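Local coordinates for outer membrane porin F (Pseudomonas aeruginosa, PDB 4RLC), which forms an eight-stranded beta-barrel with its N-terminal domain in the outer membrane and probably lets small molecules pass, at residues V56-S61 against L86-H91; L60-Y65 against H80-S85; G106-N111 against M125-I130; D149-L154 against E164-L169. All coordinates share one frame; numbering follows the deposited sequence.

Contact 1 of 4, residues V56-S61 against L86-H91; sequences VELALS and LDAIYH. With C8E ((hydroxyethyloxy)tri(ethyloxy)octane), chain C.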
# COMPACT_ATOMS: atom_id res chain seq x y z
N VAL A 56 6.15 5.34 13.49
CA VAL A 56 5.37 5.99 12.47
C VAL A 56 6.19 6.09 11.19
O VAL A 56 7.30 6.67 11.19
CB VAL A 56 4.99 7.39 12.90
CG1 VAL A 56 4.20 8.08 11.79
CG2 VAL A 56 4.17 7.31 14.18
N GLU A 57 5.62 5.56 10.11
CA GLU A 57 6.26 5.59 8.82
C GLU A 57 5.34 6.36 7.84
O GLU A 57 4.08 6.20 7.86
CB GLU A 57 6.44 4.17 8.34
CG GLU A 57 7.02 3.99 6.93
CD GLU A 57 6.96 2.57 6.39
OE1 GLU A 57 6.38 1.62 7.00
OE2 GLU A 57 7.50 2.42 5.22
N LEU A 58 5.95 7.21 7.01
CA LEU A 58 5.27 7.83 5.90
C LEU A 58 5.70 7.06 4.64
O LEU A 58 6.89 6.79 4.48
CB LEU A 58 5.69 9.30 5.78
CG LEU A 58 5.32 10.19 6.95
CD1 LEU A 58 5.55 11.65 6.55
CD2 LEU A 58 3.88 9.95 7.35
N ALA A 59 4.75 6.67 3.79
CA ALA A 59 5.12 5.88 2.59
C ALA A 59 4.38 6.42 1.40
O ALA A 59 3.16 6.73 1.43
CB ALA A 59 4.77 4.39 2.81
N LEU A 60 5.12 6.48 0.31
CA LEU A 60 4.64 6.79 -1.01
C LEU A 60 4.68 5.48 -1.83
O LEU A 60 5.70 4.77 -1.94
CB LEU A 60 5.64 7.84 -1.62
CG LEU A 60 5.35 8.24 -3.06
CD1 LEU A 60 4.03 8.99 -3.17
CD2 LEU A 60 6.54 9.13 -3.58
N SER A 61 3.55 5.14 -2.43
CA SER A 61 3.37 3.91 -3.18
C SER A 61 2.89 4.18 -4.56
O SER A 61 2.14 5.15 -4.83
CB SER A 61 2.25 3.05 -2.48
OG SER A 61 2.68 2.73 -1.23
N LEU A 86 -0.24 8.05 -0.68
CA LEU A 86 0.58 8.52 0.42
C LEU A 86 -0.15 8.10 1.66
O LEU A 86 -1.32 8.53 1.93
CB LEU A 86 0.75 10.07 0.42
CG LEU A 86 1.72 10.68 1.47
CD1 LEU A 86 3.15 10.22 1.30
CD2 LEU A 86 1.73 12.20 1.34
N ASP A 87 0.57 7.34 2.50
CA ASP A 87 -0.05 6.75 3.70
C ASP A 87 0.84 6.96 4.91
O ASP A 87 2.05 6.97 4.83
CB ASP A 87 -0.31 5.25 3.51
CG ASP A 87 -1.29 4.97 2.39
OD1 ASP A 87 -2.52 4.96 2.64
OD2 ASP A 87 -0.81 4.79 1.21
N ALA A 88 0.18 7.13 6.07
CA ALA A 88 0.83 7.07 7.36
C ALA A 88 0.56 5.76 8.02
O ALA A 88 -0.63 5.36 8.17
CB ALA A 88 0.29 8.18 8.23
N ILE A 89 1.63 5.11 8.50
CA ILE A 89 1.51 3.76 9.03
C ILE A 89 2.04 3.73 10.47
O ILE A 89 3.13 4.24 10.76
CB ILE A 89 2.35 2.81 8.16
CG1 ILE A 89 1.79 2.80 6.74
CG2 ILE A 89 2.26 1.41 8.75
CD1 ILE A 89 2.55 3.75 5.85
N TYR A 90 1.19 3.28 11.40
CA TYR A 90 1.58 3.14 12.75
C TYR A 90 1.89 1.67 13.01
O TYR A 90 0.99 0.83 12.86
CB TYR A 90 0.43 3.60 13.73
CG TYR A 90 0.89 3.40 15.17
CD1 TYR A 90 1.79 4.28 15.77
CD2 TYR A 90 0.54 2.28 15.87
CE1 TYR A 90 2.23 4.09 17.03
CE2 TYR A 90 0.99 2.05 17.14
CZ TYR A 90 1.81 2.95 17.74
OH TYR A 90 2.25 2.65 18.99
N HIS A 91 3.08 1.38 13.55
CA HIS A 91 3.55 0.06 13.85
C HIS A 91 3.48 -0.22 15.31
O HIS A 91 4.02 0.47 16.15
CB HIS A 91 4.98 -0.20 13.41
CG HIS A 91 5.19 -0.08 11.93
ND1 HIS A 91 5.25 1.13 11.26
CD2 HIS A 91 5.45 -1.03 11.00
CE1 HIS A 91 5.53 0.93 9.98
NE2 HIS A 91 5.64 -0.37 9.80
C1 C8E C . 4.24 7.76 -9.62
C2 C8E C . 4.88 8.13 -8.31
C3 C8E C . 6.00 7.18 -7.87
C4 C8E C . 5.86 6.94 -6.38
C5 C8E C . 6.95 6.09 -5.74
C6 C8E C . 7.28 4.78 -6.42
C7 C8E C . 8.06 3.91 -5.45
C8 C8E C . 8.59 2.61 -6.05
O9 C8E C . 9.76 2.22 -5.31
C10 C8E C . 9.99 0.83 -5.03
C11 C8E C . 10.76 0.12 -6.15
O12 C8E C . 11.22 -1.20 -5.76
C13 C8E C . 10.26 -2.25 -5.85
C14 C8E C . 10.05 -2.69 -7.30
O15 C8E C . 8.65 -2.87 -7.55
C16 C8E C . 8.33 -3.58 -8.74
C17 C8E C . 7.13 -4.44 -8.43
O18 C8E C . 6.34 -4.62 -9.59
O HOH W 1 1.58 4.44 0.34
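Glu57 with Ile89 and Ala59 with Asp87 are the hydrogen-bonded pairs of this antiparallel strand contact, and four backbone bonds tie them. Ile89 N reaches Glu57 O at 2.8 Å, and the N-H...O angles of the four lie between 160° and 167°. Carbonyl oxygens also collect CA-H contacts from the intervening pairs, such as Val56 CA to Ile89 O at 3.3 Å.

Polar side chains gather on the face of Glu57 and Asp87. Glu57 CG lies opposite its backbone N and the chain beyond runs extended, which carries OE1 to the edge of the His91 imidazole, in its plane and 3.2 Å from CE1. Carboxylate and ring are nearly coplanar, 23° apart. Lys135 joins both, by a salt bridge to Glu57 OE1 and a hydrogen bond with His91 NE2, while His91 ND1 bonds to Asp55 O. Farther along, one water lies 2.6 Å from both Ser61 OG and Asp87 OD2, with Ala59 O also within reach at 3.0 Å from it; Asp87 has Ser85 and Asn129 as further partners.

Apolar contacts occur on both faces. Ile89 CD1 meets Ala59 CB at 3.8 Å beside the polar groups. Across the sheet, Val56 CG2 comes to the edge of the Tyr90 ring, 4.2 Å from CD1, and Leu60 CG lies 3.6 Å from C4 of a detergent chain.

The chemistry implies a wall with two characters: a detergent-binding outer surface that would face lipid, and a charged inner lining where Lys135 probably offsets the negative charge of Glu57.

Contact 2 of 4, residues L60-Y65 against H80-S85; sequences LSYGEY and HGNLTS. With C8E ((hydroxyethyloxy)tri(ethyloxy)octane), chain C; C8E ((hydroxyethyloxy)tri(ethyloxy)octane), chain D.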
# COMPACT_ATOMS: atom_id res chain seq x y z
N LEU A 60 5.12 6.48 0.31
CA LEU A 60 4.64 6.79 -1.01
C LEU A 60 4.68 5.48 -1.83
O LEU A 60 5.70 4.77 -1.94
CB LEU A 60 5.64 7.84 -1.62
CG LEU A 60 5.35 8.24 -3.06
CD1 LEU A 60 4.03 8.99 -3.17
CD2 LEU A 60 6.54 9.13 -3.58
N SER A 61 3.55 5.14 -2.43
CA SER A 61 3.37 3.91 -3.18
C SER A 61 2.89 4.18 -4.56
O SER A 61 2.14 5.15 -4.83
CB SER A 61 2.25 3.05 -2.48
OG SER A 61 2.68 2.73 -1.23
N TYR A 62 3.27 3.31 -5.49
CA TYR A 62 2.74 3.34 -6.82
C TYR A 62 2.44 1.93 -7.29
O TYR A 62 3.28 1.08 -7.15
CB TYR A 62 3.74 3.97 -7.81
CG TYR A 62 3.22 3.96 -9.24
CD1 TYR A 62 2.23 4.85 -9.63
CD2 TYR A 62 3.72 3.07 -10.20
CE1 TYR A 62 1.74 4.86 -10.93
CE2 TYR A 62 3.20 3.05 -11.47
CZ TYR A 62 2.26 3.98 -11.85
OH TYR A 62 1.75 3.97 -13.11
N GLY A 63 1.32 1.74 -7.95
CA GLY A 63 0.91 0.42 -8.41
C GLY A 63 0.16 0.50 -9.71
O GLY A 63 -0.44 1.57 -10.03
N GLU A 64 0.22 -0.56 -10.49
CA GLU A 64 -0.50 -0.70 -11.73
C GLU A 64 -1.52 -1.84 -11.63
O GLU A 64 -1.19 -2.88 -11.09
CB GLU A 64 0.47 -0.92 -12.92
CG GLU A 64 1.20 0.41 -13.20
CD GLU A 64 2.16 0.42 -14.40
OE1 GLU A 64 2.35 -0.65 -15.01
OE2 GLU A 64 2.75 1.55 -14.68
N TYR A 65 -2.69 -1.62 -12.24
CA TYR A 65 -3.75 -2.61 -12.25
C TYR A 65 -3.52 -3.62 -13.40
O TYR A 65 -3.18 -3.21 -14.52
CB TYR A 65 -5.10 -1.92 -12.40
CG TYR A 65 -5.55 -1.16 -11.21
CD1 TYR A 65 -6.03 -1.81 -10.09
CD2 TYR A 65 -5.54 0.22 -11.21
CE1 TYR A 65 -6.46 -1.10 -8.97
CE2 TYR A 65 -5.97 0.94 -10.10
CZ TYR A 65 -6.45 0.28 -8.97
OH TYR A 65 -6.87 0.98 -7.83
N HIS A 80 -6.93 -0.53 -17.78
CA HIS A 80 -5.54 -0.19 -17.53
C HIS A 80 -5.62 0.90 -16.49
O HIS A 80 -6.57 1.69 -16.46
CB HIS A 80 -4.90 0.39 -18.78
CG HIS A 80 -4.21 -0.64 -19.64
ND1 HIS A 80 -4.86 -1.33 -20.64
CD2 HIS A 80 -2.92 -1.06 -19.67
CE1 HIS A 80 -4.01 -2.14 -21.24
NE2 HIS A 80 -2.82 -2.00 -20.67
N GLY A 81 -4.65 0.94 -15.62
CA GLY A 81 -4.52 2.11 -14.81
C GLY A 81 -3.57 1.97 -13.69
O GLY A 81 -2.78 1.01 -13.61
N ASN A 82 -3.63 2.95 -12.80
CA ASN A 82 -2.62 3.00 -11.74
C ASN A 82 -3.16 3.72 -10.54
O ASN A 82 -4.25 4.32 -10.58
CB ASN A 82 -1.34 3.63 -12.25
CG ASN A 82 -1.57 5.01 -12.82
OD1 ASN A 82 -1.99 5.91 -12.10
ND2 ASN A 82 -1.44 5.15 -14.13
N LEU A 83 -2.44 3.53 -9.46
CA LEU A 83 -2.81 4.10 -8.17
C LEU A 83 -1.57 4.64 -7.47
O LEU A 83 -0.60 3.86 -7.25
CB LEU A 83 -3.49 3.01 -7.34
CG LEU A 83 -4.06 3.40 -5.97
CD1 LEU A 83 -5.36 4.09 -6.23
CD2 LEU A 83 -4.34 2.19 -5.09
N THR A 84 -1.58 5.90 -7.07
CA THR A 84 -0.48 6.50 -6.33
C THR A 84 -0.98 6.84 -4.96
O THR A 84 -2.04 7.47 -4.86
CB THR A 84 -0.03 7.74 -7.03
OG1 THR A 84 0.19 7.45 -8.43
CG2 THR A 84 1.18 8.31 -6.32
N SER A 85 -0.25 6.51 -3.91
CA SER A 85 -0.80 6.68 -2.59
C SER A 85 0.22 7.22 -1.60
O SER A 85 1.43 6.95 -1.72
CB SER A 85 -1.29 5.31 -2.13
OG SER A 85 -1.95 5.38 -0.93
C1 C8E C . 4.24 7.76 -9.62
C2 C8E C . 4.88 8.13 -8.31
C3 C8E C . 6.00 7.18 -7.87
C4 C8E C . 5.86 6.94 -6.38
C5 C8E C . 6.95 6.09 -5.74
C6 C8E C . 7.28 4.78 -6.42
C7 C8E C . 8.06 3.91 -5.45
C8 C8E C . 8.59 2.61 -6.05
O9 C8E C . 9.76 2.22 -5.31
C10 C8E C . 9.99 0.83 -5.03
C11 C8E C . 10.76 0.12 -6.15
O12 C8E C . 11.22 -1.20 -5.76
C13 C8E C . 10.26 -2.25 -5.85
C14 C8E C . 10.05 -2.69 -7.30
O15 C8E C . 8.65 -2.87 -7.55
C16 C8E C . 8.33 -3.58 -8.74
C17 C8E C . 7.13 -4.44 -8.43
O18 C8E C . 6.34 -4.62 -9.59
C1 C8E D . 7.33 13.39 -2.48
C2 C8E D . 5.86 13.61 -2.77
C3 C8E D . 5.62 13.93 -4.24
C4 C8E D . 5.25 12.69 -5.06
C5 C8E D . 3.80 12.73 -5.55
C6 C8E D . 2.79 12.47 -4.43
C7 C8E D . 1.35 12.77 -4.85
C8 C8E D . 0.46 11.53 -4.85
O9 C8E D . -0.18 11.37 -3.58
C10 C8E D . -1.47 10.75 -3.62
C11 C8E D . -2.59 11.64 -3.09
O12 C8E D . -3.22 12.35 -4.14
C13 C8E D . -4.55 12.78 -3.87
C14 C8E D . -5.06 13.67 -5.01
O HOH W 2 -2.63 -1.15 -16.05
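Tyr62 sets CG opposite its backbone N (chi1 178°), whereas Asn82 holds CG between backbone N and carbonyl carbon (chi1 57°), and the two side chains meet with ring and amide planes 37° apart. The phenol crosses the amide stem at a slant, Tyr62 OH lying 3.2 Å from Asn82 CB. Thr84 OG1 sits at the ring edge, in plane, 3.5 Å from Tyr62 CD1. Within its own strand, Tyr62 OH donates to the anti lone pair of Glu64 OE2 at 3.1 Å, helping fix the carboxylate rotation.

Five backbone hydrogen bonds give the register, from Ser61 N to Ser85 O at 2.9 Å as far as Tyr65 N to Gly81 O at 3.0 Å. A water bridges Tyr65 O and Gly81 N. On the face opposite Tyr62, Tyr65 OH reaches Leu83 CD1 at 3.8 Å and is hydrogen-bonded to Tyr30 OH of strand 21-30, on the inward side.

Detergent lies on the Tyr62 side of the sheet, with C1 of the chain C molecule 3.5 Å from Tyr62 CD1. The pair is flanked by strand 42-51 next to 60-65 and by strand 98-115 next to 80-85, where Asn82 OD1 bonds to Asn111 ND2.

Contact 3 of 4, residues G106-N111 against M125-I130; sequences GLAHQN and MTMANI. With C8E ((hydroxyethyloxy)tri(ethyloxy)octane), chain D.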
# COMPACT_ATOMS: atom_id res chain seq x y z
N GLY A 106 -4.52 6.98 4.65
CA GLY A 106 -3.86 7.84 3.66
C GLY A 106 -4.83 8.25 2.57
O GLY A 106 -6.05 8.07 2.66
N LEU A 107 -4.27 8.88 1.55
CA LEU A 107 -5.01 9.33 0.44
C LEU A 107 -4.36 8.77 -0.83
O LEU A 107 -3.13 8.61 -0.90
CB LEU A 107 -4.89 10.84 0.37
CG LEU A 107 -5.66 11.64 1.44
CD1 LEU A 107 -5.31 13.12 1.24
CD2 LEU A 107 -7.14 11.39 1.33
N ALA A 108 -5.19 8.49 -1.83
CA ALA A 108 -4.76 7.91 -3.06
C ALA A 108 -5.37 8.61 -4.24
O ALA A 108 -6.44 9.21 -4.17
CB ALA A 108 -5.09 6.39 -3.14
N HIS A 109 -4.66 8.54 -5.36
CA HIS A 109 -5.16 9.03 -6.59
C HIS A 109 -5.12 7.90 -7.61
O HIS A 109 -4.05 7.24 -7.81
CB HIS A 109 -4.30 10.24 -7.06
CG HIS A 109 -4.76 10.87 -8.32
ND1 HIS A 109 -5.73 11.84 -8.37
CD2 HIS A 109 -4.39 10.64 -9.61
CE1 HIS A 109 -5.94 12.20 -9.63
NE2 HIS A 109 -5.13 11.48 -10.40
N GLN A 110 -6.27 7.63 -8.24
CA GLN A 110 -6.39 6.53 -9.16
C GLN A 110 -6.60 7.09 -10.56
O GLN A 110 -7.34 8.09 -10.75
CB GLN A 110 -7.62 5.68 -8.68
CG GLN A 110 -7.92 4.44 -9.46
CD GLN A 110 -9.20 3.76 -8.99
OE1 GLN A 110 -9.17 2.71 -8.34
NE2 GLN A 110 -10.29 4.34 -9.29
N ASN A 111 -5.92 6.51 -11.55
CA ASN A 111 -6.12 6.89 -12.94
C ASN A 111 -6.47 5.62 -13.67
O ASN A 111 -5.67 4.66 -13.66
CB ASN A 111 -4.86 7.42 -13.61
CG ASN A 111 -4.37 8.70 -13.06
OD1 ASN A 111 -4.99 9.75 -13.22
ND2 ASN A 111 -3.23 8.65 -12.44
N MET A 125 -9.48 9.83 -9.97
CA MET A 125 -10.30 9.95 -8.77
C MET A 125 -9.39 10.00 -7.53
O MET A 125 -8.35 9.34 -7.53
CB MET A 125 -11.18 8.76 -8.74
CG MET A 125 -12.11 8.67 -7.60
SD MET A 125 -13.07 7.13 -7.63
CE MET A 125 -14.39 7.72 -6.59
N THR A 126 -9.77 10.77 -6.53
CA THR A 126 -9.06 10.77 -5.23
C THR A 126 -9.85 9.94 -4.24
O THR A 126 -11.06 10.07 -4.21
CB THR A 126 -8.91 12.22 -4.72
OG1 THR A 126 -8.12 12.94 -5.66
CG2 THR A 126 -8.25 12.26 -3.33
N MET A 127 -9.20 9.09 -3.43
CA MET A 127 -9.94 8.21 -2.50
C MET A 127 -9.18 8.22 -1.16
O MET A 127 -8.03 8.65 -1.08
CB MET A 127 -9.99 6.81 -3.08
CG MET A 127 -10.70 6.75 -4.41
SD MET A 127 -10.57 5.07 -5.05
CE MET A 127 -8.88 4.68 -4.67
N ALA A 128 -9.88 7.85 -0.10
CA ALA A 128 -9.27 7.72 1.21
C ALA A 128 -8.95 6.28 1.40
O ALA A 128 -9.74 5.40 0.97
CB ALA A 128 -10.24 8.16 2.28
N ASN A 129 -7.88 6.01 2.13
CA ASN A 129 -7.41 4.64 2.38
C ASN A 129 -7.41 4.34 3.83
O ASN A 129 -7.01 5.17 4.59
CB ASN A 129 -5.93 4.44 1.99
CG ASN A 129 -5.67 4.71 0.57
OD1 ASN A 129 -6.56 4.55 -0.27
ND2 ASN A 129 -4.45 5.16 0.27
N ILE A 130 -7.84 3.13 4.24
CA ILE A 130 -7.55 2.71 5.56
C ILE A 130 -7.04 1.26 5.42
O ILE A 130 -7.43 0.53 4.50
CB ILE A 130 -8.83 2.79 6.46
CG1 ILE A 130 -8.52 2.37 7.87
CG2 ILE A 130 -9.95 1.95 5.90
CD1 ILE A 130 -9.20 3.23 8.89
C1 C8E D . 7.33 13.39 -2.48
C2 C8E D . 5.86 13.61 -2.77
C3 C8E D . 5.62 13.93 -4.24
C4 C8E D . 5.25 12.69 -5.06
C5 C8E D . 3.80 12.73 -5.55
C6 C8E D . 2.79 12.47 -4.43
C7 C8E D . 1.35 12.77 -4.85
C8 C8E D . 0.46 11.53 -4.85
O9 C8E D . -0.18 11.37 -3.58
C10 C8E D . -1.47 10.75 -3.62
C11 C8E D . -2.59 11.64 -3.09
O12 C8E D . -3.22 12.35 -4.14
C13 C8E D . -4.55 12.78 -3.87
C14 C8E D . -5.06 13.67 -5.01
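Met125 O is approached by two donors from the opposite strand: Gln110 N at 2.8 Å in a nearly straight bond (171° at the hydrogen), and His109 CA at 3.3 Å in a CA-H...O contact. Five more backbone hydrogen bonds continue the ladder through Ala108 with Met127 to Gly106 with Asn129. The N-to-C directions of the two short segments are 142° apart.

On one face, Thr126 OG1 lies at the edge of the His109 imidazole, in plane, but 3.8 Å from ND1, and this buried nitrogen has no partner in the model. Met125 N lies over one ring face. His109 NE2 makes a weak hydrogen bond to Asn111 OD1 within the strand. A detergent chain runs past the same face, its C14 3.2 Å from Thr126 OG1.

The other face points inward. Asn129 places CG opposite its carbonyl carbon (chi1 -59°), and the amide comes beside the Ala108 methyl, with Asn129 ND2 3.7 Å from Ala108 CB. That ND2 is hydrogen-bonded to Asp87 OD1 on strand 80-91, which anchors the amide, whereas the buried OD1 of Asn129 has no partner in the model. Gln110 extends along this face, and Met127, bent at its last torsion, crosses the Gln110 side chain at a slant, bringing CE to 4.2 Å from Gln110 OE1. Leu83 touches Ala108, Gln110 and Met127 together.

Side chains that alternate between a detergent-covered outer face and an inward face along antiparallel strands are characteristic of a transmembrane beta-barrel; here the pair is the hairpin of strands 98-115 and 120-137 in the eight-stranded OprF barrel.

Contact 4 of 4, residues D149-L154 against E164-L169; sequences DGQYGL and EWMAGL. With C8E ((hydroxyethyloxy)tri(ethyloxy)octane), chain E.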
# COMPACT_ATOMS: atom_id res chain seq x y z
N ASP A 149 -6.55 -3.69 2.85
CA ASP A 149 -6.68 -2.28 2.63
C ASP A 149 -8.09 -2.01 2.09
O ASP A 149 -8.51 -2.72 1.20
CB ASP A 149 -5.65 -1.78 1.60
CG ASP A 149 -4.20 -1.89 2.08
OD1 ASP A 149 -3.81 -1.06 2.93
OD2 ASP A 149 -3.40 -2.78 1.59
N GLY A 150 -8.75 -0.97 2.58
CA GLY A 150 -10.02 -0.41 2.02
C GLY A 150 -9.80 0.96 1.37
O GLY A 150 -9.13 1.85 1.96
N GLN A 151 -10.38 1.14 0.19
CA GLN A 151 -10.35 2.41 -0.47
C GLN A 151 -11.77 2.90 -0.62
O GLN A 151 -12.68 2.13 -0.95
CB GLN A 151 -9.72 2.32 -1.85
CG GLN A 151 -8.35 1.68 -1.87
CD GLN A 151 -7.98 1.34 -3.30
OE1 GLN A 151 -7.32 2.11 -3.97
NE2 GLN A 151 -8.46 0.20 -3.78
N TYR A 152 -11.95 4.16 -0.25
CA TYR A 152 -13.27 4.77 -0.18
C TYR A 152 -13.35 5.97 -1.09
O TYR A 152 -12.53 6.85 -1.02
CB TYR A 152 -13.61 5.18 1.25
CG TYR A 152 -13.91 4.00 2.06
CD1 TYR A 152 -12.86 3.29 2.72
CD2 TYR A 152 -15.20 3.54 2.17
CE1 TYR A 152 -13.15 2.15 3.45
CE2 TYR A 152 -15.50 2.38 2.87
CZ TYR A 152 -14.46 1.72 3.53
OH TYR A 152 -14.77 0.58 4.22
N GLY A 153 -14.37 5.97 -1.94
CA GLY A 153 -14.83 7.17 -2.67
C GLY A 153 -15.26 8.29 -1.78
O GLY A 153 -15.74 8.07 -0.68
N LEU A 154 -15.04 9.52 -2.26
CA LEU A 154 -15.26 10.72 -1.46
C LEU A 154 -16.42 11.60 -1.96
O LEU A 154 -16.67 12.67 -1.43
CB LEU A 154 -13.98 11.53 -1.45
CG LEU A 154 -12.81 10.79 -0.82
CD1 LEU A 154 -11.51 11.57 -0.97
CD2 LEU A 154 -13.13 10.34 0.61
N GLU A 164 -13.88 -0.33 -1.51
CA GLU A 164 -13.32 -1.42 -2.33
C GLU A 164 -12.17 -2.00 -1.49
O GLU A 164 -11.27 -1.24 -1.16
CB GLU A 164 -12.73 -0.90 -3.65
CG GLU A 164 -13.49 0.14 -4.49
CD GLU A 164 -12.56 1.00 -5.38
OE1 GLU A 164 -11.31 0.95 -5.21
OE2 GLU A 164 -13.06 1.73 -6.27
N TRP A 165 -12.19 -3.29 -1.18
CA TRP A 165 -11.17 -3.86 -0.30
C TRP A 165 -10.30 -4.90 -0.96
O TRP A 165 -10.74 -5.66 -1.80
CB TRP A 165 -11.78 -4.48 0.93
CG TRP A 165 -12.22 -3.47 1.92
CD1 TRP A 165 -13.37 -2.71 1.85
CD2 TRP A 165 -11.62 -3.17 3.19
NE1 TRP A 165 -13.45 -1.90 2.92
CE2 TRP A 165 -12.42 -2.17 3.79
CE3 TRP A 165 -10.48 -3.60 3.86
CZ2 TRP A 165 -12.13 -1.62 5.04
CZ3 TRP A 165 -10.16 -3.03 5.09
CH2 TRP A 165 -10.98 -2.06 5.68
N MET A 166 -9.04 -4.90 -0.54
CA MET A 166 -8.07 -5.77 -1.14
C MET A 166 -7.24 -6.46 -0.08
O MET A 166 -6.99 -5.95 1.02
CB MET A 166 -7.17 -5.00 -2.15
CG MET A 166 -6.84 -3.63 -1.76
SD MET A 166 -5.97 -2.62 -3.00
CE MET A 166 -6.36 -3.19 -4.59
N ALA A 167 -6.80 -7.66 -0.43
CA ALA A 167 -5.84 -8.38 0.39
C ALA A 167 -4.54 -8.49 -0.38
O ALA A 167 -4.53 -8.67 -1.57
CB ALA A 167 -6.30 -9.78 0.63
N GLY A 168 -3.45 -8.51 0.35
CA GLY A 168 -2.17 -8.44 -0.36
C GLY A 168 -1.02 -8.98 0.41
O GLY A 168 -1.09 -9.22 1.62
N LEU A 169 0.14 -9.04 -0.29
CA LEU A 169 1.36 -9.48 0.29
C LEU A 169 2.44 -8.47 -0.22
O LEU A 169 2.22 -7.76 -1.18
CB LEU A 169 1.81 -10.85 -0.22
CG LEU A 169 1.01 -12.03 0.31
CD1 LEU A 169 1.46 -13.31 -0.39
CD2 LEU A 169 1.24 -12.22 1.75
O12 C8E E . -2.84 -12.88 1.61
C13 C8E E . -3.31 -13.70 0.54
C14 C8E E . -2.57 -13.44 -0.77
O15 C8E E . -2.84 -12.12 -1.26
C16 C8E E . -3.04 -12.03 -2.65
C17 C8E E . -1.91 -11.29 -3.31
O18 C8E E . -1.98 -11.62 -4.69
C19 C8E E . -1.79 -10.56 -5.59
C20 C8E E . -1.84 -11.08 -6.99
O21 C8E E . -2.75 -12.16 -7.15
O HOH W 3 -3.99 -5.28 0.78
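Trp165 lays one face of its indole on Gly150 CA, which stands 3.3 Å above the ring plane in a CH-pi contact 18° off the normal of the six-membered ring. Trp165 CG is anti to its own carbonyl carbon, which swings the indole over Gly150, and because that residue carries no side chain the ring lies flat across the neighbouring strand. At the indole edge, in plane, Trp165 NE1 donates to Tyr152 OH at 3.1 Å (146° at the hydrogen). The two rings stand almost perpendicular, at 87°, and meet obliquely. Both belong to a beta hairpin, strands 142-153 and 164-174, the last pair in chain order of the barrel.

Four backbone hydrogen bonds set the register: Asp149 with Met166 and Gln151 with Glu164, the latter including Glu164 N to Gln151 O at 2.8 Å. Gly150 and Trp165 form the non-hydrogen-bonded pair between them.

The opposite, inward face is polar. Gln151 NE2 comes within 3.3 Å of Glu164 OE1, but the angle is poor for a hydrogen bond; the amide instead bonds to Tyr30 OH on strand 21-30, the neighbour that closes the barrel. Met166 CG packs 4.0 Å from Asp149 CB, while its SD lies 3.8 Å from Gln151 NE2.

Asp149 OD2 makes a salt bridge with Lys28 NZ, and a water 2.7 Å from this oxygen can donate to it and, weakly, to Met166 O.

All four contacts are antiparallel pairings in one closed sheet, and each is partly buried, with a detergent-facing and an inward side. Contacts 1 and 2 use the same two strands in succession, sharing Leu60 and Ser61. Contact 3 adjoins both through strand 80-91, and contact 4 adjoins contact 3. The inward chemistry changes along the barrel: contact 1 has a charged cluster around Lys135, contacts 2 and 3 bring tyrosine, amides, leucine and methionine together around Leu83, and contact 4 completes that packing with Gln151. Outward, contact 1 sets aliphatic groups beside Tyr90, contact 2 sets Tyr62 beside Thr84, contact 3 presents His109 and Thr126 to detergent, and contact 4 pairs Trp165 with Tyr152.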